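Peptide chain release factor subunit 1 (Aeropyrum pernix, PDB 3AGK) probably directs the termination of translation in response to the stop codons UAA, UAG and UGA, as a member of the eukaryotic release factor 1 family. Local coordinates at residues L37-G42 against T86-N91; R9-K14 against M110-E115; I300-K305 against K357-L362. All coordinates share one frame; numbering follows the deposited sequence.

Interaction 1: L37-G42 against T86-N91; sequences LYIPPG and TSTPPN
Pro41 and Pro90 mark the closest backbone approach of the two segments, their CA atoms 5.6 Å apart. Residues 37-39 are the end of a strand, which turns into a loop at Pro40, while residues 86-91 have no regular structure. The Pro41 ring reaches the other backbone with its CG, 3.0 Å from Pro90 O, a tight approach. The other main touching side chain is Thr88, which points toward the strand end. Its OG1 lies 3.3 Å from Pro41 CA and donates a 2.9 Å hydrogen bond to Pro89 O, in the carbonyl plane and on a lone pair. This bond probably helps to hold Thr88 at chi1 106°, well off a staggered position.

The contact belongs to the antiparallel sheet of eRF1 domain 1. Strand 34-39 pairs there with strand 93-98, and Ile39 shares backbone hydrogen bonds with Leu93. Two helices, 45-58 and 65-82, connect these neighbouring strands, and the turn between them carries the sequence NIKL, probably the counterpart of the NIKS motif that takes part in stop-codon recognition in eukaryotic relatives.

A further contact is between methyl groups. Ile39 has CG2 anti to the backbone N, which brings this methyl to 4.1 Å from Thr88 CG2. Ile39 also packs on Leu45 and Val48 of helix 45-58, and Thr88 touches Leu45.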
loop_
_atom_site.group_PDB
_atom_site.type_symbol
_atom_site.label_atom_id
_atom_site.label_comp_id
_atom_site.label_asym_id
_atom_site.label_seq_id
_atom_site.Cartn_x
_atom_site.Cartn_y
_atom_site.Cartn_z
ATOM N N LEU A 37 -20.276 6.897 -2.237
ATOM C CA LEU A 37 -21.477 6.234 -1.727
ATOM C C LEU A 37 -21.435 4.699 -1.838
ATOM O O LEU A 37 -21.371 4.149 -2.935
ATOM C CB LEU A 37 -22.701 6.779 -2.457
ATOM C CG LEU A 37 -24.025 6.067 -2.226
ATOM C CD1 LEU A 37 -24.518 6.362 -0.818
ATOM C CD2 LEU A 37 -25.027 6.543 -3.241
ATOM N N TYR A 38 -21.482 4.019 -0.695
ATOM C CA TYR A 38 -21.419 2.558 -0.640
ATOM C C TYR A 38 -22.723 1.993 -0.089
ATOM O O TYR A 38 -23.167 2.384 0.990
ATOM C CB TYR A 38 -20.306 2.111 0.302
ATOM C CG TYR A 38 -18.881 2.387 -0.129
ATOM C CD1 TYR A 38 -18.362 3.679 -0.135
ATOM C CD2 TYR A 38 -18.030 1.341 -0.460
ATOM C CE1 TYR A 38 -17.035 3.918 -0.507
ATOM C CE2 TYR A 38 -16.713 1.565 -0.827
ATOM C CZ TYR A 38 -16.215 2.850 -0.853
ATOM O OH TYR A 38 -14.898 3.049 -1.219
ATOM N N ILE A 39 -23.330 1.057 -0.803
ATOM C CA ILE A 39 -24.621 0.512 -0.397
ATOM C C ILE A 39 -24.597 -1.003 -0.222
ATOM O O ILE A 39 -24.436 -1.740 -1.188
ATOM C CB ILE A 39 -25.698 0.854 -1.425
ATOM C CG1 ILE A 39 -25.700 2.368 -1.715
ATOM C CG2 ILE A 39 -27.063 0.329 -0.956
ATOM C CD1 ILE A 39 -26.551 2.756 -2.928
ATOM N N PRO A 40 -24.759 -1.476 1.018
ATOM C CA PRO A 40 -24.735 -2.922 1.270
ATOM C C PRO A 40 -25.932 -3.629 0.645
ATOM O O PRO A 40 -26.939 -2.996 0.338
ATOM C CB PRO A 40 -24.826 -3.010 2.798
ATOM C CG PRO A 40 -24.357 -1.680 3.286
ATOM C CD PRO A 40 -24.835 -0.698 2.265
ATOM N N PRO A 41 -25.832 -4.948 0.467
ATOM C CA PRO A 41 -26.962 -5.692 -0.103
ATOM C C PRO A 41 -28.191 -5.622 0.813
ATOM O O PRO A 41 -29.318 -5.544 0.341
ATOM C CB PRO A 41 -26.431 -7.126 -0.201
ATOM C CG PRO A 41 -24.937 -7.001 -0.114
ATOM C CD PRO A 41 -24.669 -5.808 0.739
ATOM N N GLY A 42 -27.977 -5.627 2.119
ATOM C CA GLY A 42 -29.094 -5.511 3.037
ATOM C C GLY A 42 -29.896 -4.217 2.942
ATOM O O GLY A 42 -30.975 -4.114 3.523
ATOM N N THR A 86 -33.598 -1.683 -9.696
ATOM C CA THR A 86 -34.726 -2.089 -8.880
ATOM C C THR A 86 -34.259 -2.430 -7.472
ATOM O O THR A 86 -34.890 -2.042 -6.486
ATOM C CB THR A 86 -35.469 -3.267 -9.502
ATOM O OG1 THR A 86 -34.528 -4.104 -10.183
ATOM C CG2 THR A 86 -36.492 -2.755 -10.506
ATOM N N SER A 87 -33.141 -3.139 -7.377
ATOM C CA SER A 87 -32.584 -3.483 -6.076
ATOM C C SER A 87 -31.075 -3.556 -6.175
ATOM O O SER A 87 -30.531 -3.777 -7.260
ATOM C CB SER A 87 -33.116 -4.832 -5.608
ATOM O OG SER A 87 -32.445 -5.879 -6.287
ATOM N N THR A 88 -30.402 -3.379 -5.043
ATOM C CA THR A 88 -28.947 -3.432 -5.012
ATOM C C THR A 88 -28.480 -4.826 -5.463
ATOM O O THR A 88 -29.149 -5.819 -5.176
ATOM C CB THR A 88 -28.402 -3.099 -3.605
ATOM O OG1 THR A 88 -27.949 -4.296 -2.971
ATOM C CG2 THR A 88 -29.490 -2.442 -2.733
ATOM N N PRO A 89 -27.354 -4.903 -6.204
ATOM C CA PRO A 89 -26.787 -6.202 -6.575
ATOM C C PRO A 89 -26.425 -6.991 -5.325
ATOM O O PRO A 89 -26.532 -6.474 -4.207
ATOM C CB PRO A 89 -25.510 -5.834 -7.342
ATOM C CG PRO A 89 -25.707 -4.454 -7.777
ATOM C CD PRO A 89 -26.571 -3.789 -6.758
ATOM N N PRO A 90 -25.985 -8.236 -5.506
ATOM C CA PRO A 90 -25.733 -9.113 -4.356
ATOM C C PRO A 90 -24.514 -8.681 -3.557
ATOM O O PRO A 90 -24.439 -8.987 -2.362
ATOM C CB PRO A 90 -25.481 -10.478 -5.004
ATOM C CG PRO A 90 -26.008 -10.339 -6.427
ATOM C CD PRO A 90 -25.771 -8.926 -6.789
ATOM N N ASN A 91 -23.577 -7.987 -4.198
ATOM C CA ASN A 91 -22.385 -7.516 -3.503
ATOM C C ASN A 91 -22.485 -6.043 -3.143
ATOM O O ASN A 91 -21.504 -5.440 -2.705
ATOM C CB ASN A 91 -21.137 -7.735 -4.349
ATOM C CG ASN A 91 -20.640 -9.161 -4.296
ATOM O OD1 ASN A 91 -21.199 -9.998 -3.591
ATOM N ND2 ASN A 91 -19.576 -9.443 -5.041
#

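Interaction 2: R9-K14 against M110-E115; sequences RLTISK and MFSPPE
The Phe111 ring receives the end of Ile12 obliquely, with Ile12 CD1 3.4 Å from Phe111 CD1; Leu17 and Leu20 of helix 14-24 also touch this ring. Ile12 reaches it because its CG1 stands between the backbone N and the carbonyl carbon (chi1 65°), and CD1 continues the chain outward. The Pro114 ring meets backbone as well as side chain: Ile12 O comes within 3.2 Å of Pro114 CG, and Lys14 CG lies 3.6 Å from the same Pro114 CG.

Between these groups the backbones form a single bridge of Thr11 with Ser112, in a parallel pattern. Two hydrogen bonds make it: Ser112 N gives one to Leu10 O, 2.9 Å away, and Ile12 N returns one to Ser112 O at 3.0 Å. Thr11 OG1 rests 3.4 Å from Ser112 CB, while Thr11 CG2 is 3.8 Å from Pro113 O. A glycine in place of Thr11 would probably open a gap beside Ser112 CB and Pro113 O and let the bridging backbone move more freely.

Ser112 OG is bonded to Gly92 O. Ser13 caps helix 14-24, and Glu16 bonds back to Ser13 N, consistent with a capping box. The bridge lies just past strand 107-111, an outermost strand of its sheet, whose Phe111 pairs with Val94 of strand 93-98.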
loop_
_atom_site.group_PDB
_atom_site.type_symbol
_atom_site.label_atom_id
_atom_site.label_comp_id
_atom_site.label_asym_id
_atom_site.label_seq_id
_atom_site.Cartn_x
_atom_site.Cartn_y
_atom_site.Cartn_z
ATOM N N ARG A 9 -24.922 -7.706 -13.268
ATOM C CA ARG A 9 -24.070 -7.309 -14.395
ATOM C C ARG A 9 -23.127 -6.159 -14.045
ATOM O O ARG A 9 -22.153 -5.922 -14.760
ATOM C CB ARG A 9 -24.894 -6.916 -15.634
ATOM C CG ARG A 9 -25.612 -8.041 -16.364
ATOM C CD ARG A 9 -26.244 -7.485 -17.646
ATOM N NE ARG A 9 -27.015 -8.471 -18.393
ATOM C CZ ARG A 9 -26.614 -9.051 -19.525
ATOM N NH1 ARG A 9 -25.437 -8.750 -20.063
ATOM N NH2 ARG A 9 -27.394 -9.938 -20.126
ATOM N N LEU A 10 -23.434 -5.434 -12.970
ATOM C CA LEU A 10 -22.591 -4.329 -12.496
ATOM C C LEU A 10 -21.286 -4.786 -11.840
ATOM O O LEU A 10 -20.404 -3.963 -11.579
ATOM C CB LEU A 10 -23.338 -3.460 -11.467
ATOM C CG LEU A 10 -24.196 -2.250 -11.845
ATOM C CD1 LEU A 10 -23.609 -1.467 -13.009
ATOM C CD2 LEU A 10 -25.602 -2.693 -12.160
ATOM N N THR A 11 -21.169 -6.077 -11.537
ATOM C CA THR A 11 -20.015 -6.570 -10.774
ATOM C C THR A 11 -18.708 -6.568 -11.576
ATOM O O THR A 11 -18.696 -6.890 -12.760
ATOM C CB THR A 11 -20.273 -7.968 -10.167
ATOM O OG1 THR A 11 -21.500 -7.945 -9.428
ATOM C CG2 THR A 11 -19.143 -8.365 -9.231
ATOM N N ILE A 12 -17.620 -6.169 -10.924
ATOM C CA ILE A 12 -16.297 -6.166 -11.536
ATOM C C ILE A 12 -15.344 -6.982 -10.681
ATOM O O ILE A 12 -15.551 -7.136 -9.481
ATOM C CB ILE A 12 -15.727 -4.740 -11.674
ATOM C CG1 ILE A 12 -15.493 -4.123 -10.294
ATOM C CG2 ILE A 12 -16.641 -3.860 -12.548
ATOM C CD1 ILE A 12 -14.941 -2.708 -10.332
ATOM N N SER A 13 -14.295 -7.504 -11.300
ATOM C CA SER A 13 -13.328 -8.330 -10.600
ATOM C C SER A 13 -12.357 -7.458 -9.824
ATOM O O SER A 13 -12.354 -6.241 -9.974
ATOM C CB SER A 13 -12.537 -9.152 -11.605
ATOM O OG SER A 13 -11.835 -8.290 -12.484
ATOM N N LYS A 14 -11.514 -8.097 -9.021
ATOM C CA LYS A 14 -10.424 -7.410 -8.349
ATOM C C LYS A 14 -9.409 -6.857 -9.343
ATOM O O LYS A 14 -8.767 -5.840 -9.085
ATOM C CB LYS A 14 -9.741 -8.344 -7.352
ATOM C CG LYS A 14 -10.679 -8.847 -6.273
ATOM C CD LYS A 14 -9.949 -9.661 -5.222
ATOM C CE LYS A 14 -10.921 -10.186 -4.177
ATOM N NZ LYS A 14 -10.231 -10.802 -3.008
ATOM N N MET A 110 -20.214 3.886 -11.297
ATOM C CA MET A 110 -21.107 3.010 -10.550
ATOM C C MET A 110 -20.773 1.559 -10.809
ATOM O O MET A 110 -20.627 1.164 -11.944
ATOM C CB MET A 110 -22.576 3.267 -10.883
ATOM C CG MET A 110 -23.492 2.469 -9.950
ATOM S SD MET A 110 -25.262 2.651 -10.212
ATOM C CE MET A 110 -25.419 2.300 -11.956
ATOM N N PHE A 111 -20.650 0.758 -9.758
ATOM C CA PHE A 111 -20.391 -0.666 -9.952
ATOM C C PHE A 111 -20.723 -1.518 -8.737
ATOM O O PHE A 111 -21.054 -1.001 -7.647
ATOM C CB PHE A 111 -18.934 -0.899 -10.349
ATOM C CG PHE A 111 -17.952 -0.411 -9.332
ATOM C CD1 PHE A 111 -17.407 -1.285 -8.403
ATOM C CD2 PHE A 111 -17.581 0.924 -9.296
ATOM C CE1 PHE A 111 -16.505 -0.844 -7.457
ATOM C CE2 PHE A 111 -16.675 1.381 -8.347
ATOM C CZ PHE A 111 -16.133 0.492 -7.425
ATOM N N SER A 112 -20.646 -2.832 -8.933
ATOM C CA SER A 112 -20.698 -3.745 -7.808
ATOM C C SER A 112 -19.294 -4.315 -7.601
ATOM O O SER A 112 -18.621 -4.668 -8.555
ATOM C CB SER A 112 -21.750 -4.837 -8.025
ATOM O OG SER A 112 -21.881 -5.658 -6.872
ATOM N N PRO A 113 -18.828 -4.360 -6.349
ATOM C CA PRO A 113 -17.456 -4.800 -6.069
ATOM C C PRO A 113 -17.325 -6.328 -6.021
ATOM O O PRO A 113 -18.330 -7.010 -5.807
ATOM C CB PRO A 113 -17.186 -4.193 -4.690
ATOM C CG PRO A 113 -18.532 -4.152 -4.038
ATOM C CD PRO A 113 -19.524 -3.884 -5.139
ATOM N N PRO A 114 -16.100 -6.858 -6.191
ATOM C CA PRO A 114 -15.912 -8.316 -6.195
ATOM C C PRO A 114 -16.295 -8.888 -4.838
ATOM O O PRO A 114 -16.689 -10.050 -4.714
ATOM C CB PRO A 114 -14.402 -8.488 -6.422
ATOM C CG PRO A 114 -13.863 -7.137 -6.749
ATOM C CD PRO A 114 -14.822 -6.128 -6.215
ATOM N N GLU A 115 -16.175 -8.033 -3.830
ATOM C CA GLU A 115 -16.414 -8.357 -2.436
ATOM C C GLU A 115 -17.693 -7.669 -1.955
ATOM O O GLU A 115 -17.953 -6.523 -2.307
ATOM C CB GLU A 115 -15.243 -7.827 -1.603
ATOM C CG GLU A 115 -15.113 -6.279 -1.610
ATOM C CD GLU A 115 -13.998 -5.760 -2.509
ATOM O OE1 GLU A 115 -13.654 -6.443 -3.490
ATOM O OE2 GLU A 115 -13.455 -4.667 -2.243
#

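Interaction 3: I300-K305 against K357-L362; sequences IVYGEK and KTFGGL
Phe359, near the end of helix 352-359, meets Tyr302 in a T-shaped stack. The Phe359 edge is directed at one Tyr302 face, with Phe359 CE2 over the centre of that ring; the ring centroids are 4.8 Å apart and the planes stand at 65°. Tyr302 presents this face because its CG sits between the backbone N and the carbonyl carbon (chi1 43°). Phe359 also makes an edge-to-face pair with Phe289 of helix 277-294, so it links that helix to Tyr302.

Gly360 and Gly361, both with positive phi, form the middle of a type I' turn, closed by Leu362 N bonding to Phe359 O at 3.2 Å. Gly360 O accepts a bond from Arg325, which also forms a salt bridge with Glu304.

At Leu362 the chain enters strand 362-366. Its carbonyl is joined to the first segment through a water, which donates to Leu362 O at 2.6 Å and accepts from Gly303 N at 2.7 Å. Leu362 CD1 meets Glu304 CG at 3.9 Å, the two side chains running at about a right angle, and Leu362 also packs on Trp331.

Val301 and Gly364 are paired directly, so the water continues the antiparallel ladder where the edge strand 300-302 diverges into helix 304-312. Such a mixed sheet flanked by helices is the core of eRF1 domain 3, which in relatives binds the GTPase partner.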
loop_
_atom_site.group_PDB
_atom_site.type_symbol
_atom_site.label_atom_id
_atom_site.label_comp_id
_atom_site.label_asym_id
_atom_site.label_seq_id
_atom_site.Cartn_x
_atom_site.Cartn_y
_atom_site.Cartn_z
ATOM N N ILE A 300 25.388 -7.336 -18.363
ATOM C CA ILE A 300 24.194 -6.507 -18.293
ATOM C C ILE A 300 23.944 -5.800 -19.618
ATOM O O ILE A 300 24.818 -5.731 -20.484
ATOM C CB ILE A 300 24.320 -5.417 -17.220
ATOM C CG1 ILE A 300 25.484 -4.491 -17.574
ATOM C CG2 ILE A 300 24.460 -6.023 -15.813
ATOM C CD1 ILE A 300 25.857 -3.590 -16.450
ATOM N N VAL A 301 22.742 -5.266 -19.763
ATOM C CA VAL A 301 22.360 -4.583 -20.986
ATOM C C VAL A 301 21.480 -3.405 -20.586
ATOM O O VAL A 301 20.756 -3.474 -19.594
ATOM C CB VAL A 301 21.581 -5.530 -21.911
ATOM C CG1 VAL A 301 20.348 -6.082 -21.184
ATOM C CG2 VAL A 301 21.205 -4.840 -23.210
ATOM N N TYR A 302 21.574 -2.310 -21.329
ATOM C CA TYR A 302 20.698 -1.166 -21.106
ATOM C C TYR A 302 20.612 -0.379 -22.397
ATOM O O TYR A 302 21.386 -0.623 -23.326
ATOM C CB TYR A 302 21.188 -0.287 -19.946
ATOM C CG TYR A 302 22.680 -0.033 -19.927
ATOM C CD1 TYR A 302 23.235 1.079 -20.574
ATOM C CD2 TYR A 302 23.538 -0.901 -19.253
ATOM C CE1 TYR A 302 24.610 1.307 -20.565
ATOM C CE2 TYR A 302 24.909 -0.684 -19.225
ATOM C CZ TYR A 302 25.442 0.423 -19.877
ATOM O OH TYR A 302 26.809 0.625 -19.839
ATOM N N GLY A 303 19.672 0.559 -22.449
ATOM C CA GLY A 303 19.345 1.254 -23.682
ATOM C C GLY A 303 18.270 0.424 -24.351
ATOM O O GLY A 303 18.425 -0.797 -24.482
ATOM N N GLU A 304 17.174 1.064 -24.745
ATOM C CA GLU A 304 16.022 0.344 -25.287
ATOM C C GLU A 304 16.366 -0.621 -26.430
ATOM O O GLU A 304 15.922 -1.773 -26.430
ATOM C CB GLU A 304 14.934 1.331 -25.712
ATOM C CG GLU A 304 14.147 1.851 -24.529
ATOM C CD GLU A 304 13.308 3.073 -24.857
ATOM O OE1 GLU A 304 12.984 3.273 -26.048
ATOM O OE2 GLU A 304 12.975 3.829 -23.911
ATOM N N LYS A 305 17.149 -0.147 -27.394
ATOM C CA LYS A 305 17.529 -0.962 -28.535
ATOM C C LYS A 305 18.269 -2.197 -28.039
ATOM O O LYS A 305 17.925 -3.317 -28.410
ATOM C CB LYS A 305 18.390 -0.169 -29.523
ATOM C CG LYS A 305 17.689 1.040 -30.139
ATOM C CD LYS A 305 18.220 2.389 -29.592
ATOM C CE LYS A 305 17.735 2.680 -28.163
ATOM N NZ LYS A 305 18.853 3.077 -27.248
ATOM N N LYS A 357 17.657 7.643 -13.089
ATOM C CA LYS A 357 18.427 8.759 -13.640
ATOM C C LYS A 357 19.502 8.251 -14.587
ATOM O O LYS A 357 19.704 8.805 -15.657
ATOM C CB LYS A 357 19.067 9.638 -12.540
ATOM C CG LYS A 357 19.938 10.770 -13.102
ATOM C CD LYS A 357 20.814 11.477 -12.065
ATOM C CE LYS A 357 21.342 12.782 -12.666
ATOM N NZ LYS A 357 22.366 13.479 -11.850
ATOM N N THR A 358 20.199 7.197 -14.194
ATOM C CA THR A 358 21.363 6.831 -14.971
ATOM C C THR A 358 21.081 5.809 -16.080
ATOM O O THR A 358 21.845 5.728 -17.032
ATOM C CB THR A 358 22.629 6.515 -14.096
ATOM O OG1 THR A 358 22.906 5.117 -14.059
ATOM C CG2 THR A 358 22.477 7.065 -12.695
ATOM N N PHE A 359 19.965 5.084 -15.977
ATOM C CA PHE A 359 19.605 4.065 -16.963
ATOM C C PHE A 359 18.176 4.198 -17.483
ATOM O O PHE A 359 17.639 3.275 -18.106
ATOM C CB PHE A 359 19.796 2.678 -16.371
ATOM C CG PHE A 359 21.220 2.360 -16.045
ATOM C CD1 PHE A 359 21.665 2.374 -14.731
ATOM C CD2 PHE A 359 22.118 2.047 -17.056
ATOM C CE1 PHE A 359 22.978 2.070 -14.419
ATOM C CE2 PHE A 359 23.434 1.736 -16.763
ATOM C CZ PHE A 359 23.869 1.753 -15.437
ATOM N N GLY A 360 17.559 5.344 -17.210
ATOM C CA GLY A 360 16.191 5.573 -17.618
ATOM C C GLY A 360 15.247 4.554 -17.017
ATOM O O GLY A 360 14.153 4.344 -17.526
ATOM N N GLY A 361 15.661 3.933 -15.919
ATOM C CA GLY A 361 14.818 2.961 -15.244
ATOM C C GLY A 361 14.525 1.711 -16.076
ATOM O O GLY A 361 13.440 1.131 -15.969
ATOM N N LEU A 362 15.494 1.300 -16.900
ATOM C CA LEU A 362 15.386 0.064 -17.692
ATOM C C LEU A 362 16.752 -0.589 -17.873
ATOM O O LEU A 362 17.638 -0.018 -18.507
ATOM C CB LEU A 362 14.842 0.386 -19.086
ATOM C CG LEU A 362 13.888 -0.510 -19.887
ATOM C CD1 LEU A 362 14.309 -0.510 -21.372
ATOM C CD2 LEU A 362 13.757 -1.904 -19.358
HETATM O O HOH W 1 18.205 1.572 -20.419
#

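In the fold
Interactions 1 and 2 lie in eRF1 domain 1, their centres about 11 Å apart, and both reach its antiparallel sheet. They meet where Asn91 ND2 lies 2.8 Å from Pro113 O, probably a hydrogen bond. Along the chain, residues 9-14 and 110-115 bracket both segments of interaction 1; the N-terminal segment runs beside the end of edge strand 107-111, while loop 86-91 leads into strand 93-98. Interaction 3 comes later, in eRF1 domain 3, its centre about 49 Å from that of interaction 1 and about 39 Å from that of interaction 2, touching neither. The contacts belong to separate domains; in relatives domain 1 takes part in stop-codon recognition and domain 3 in binding the GTPase partner.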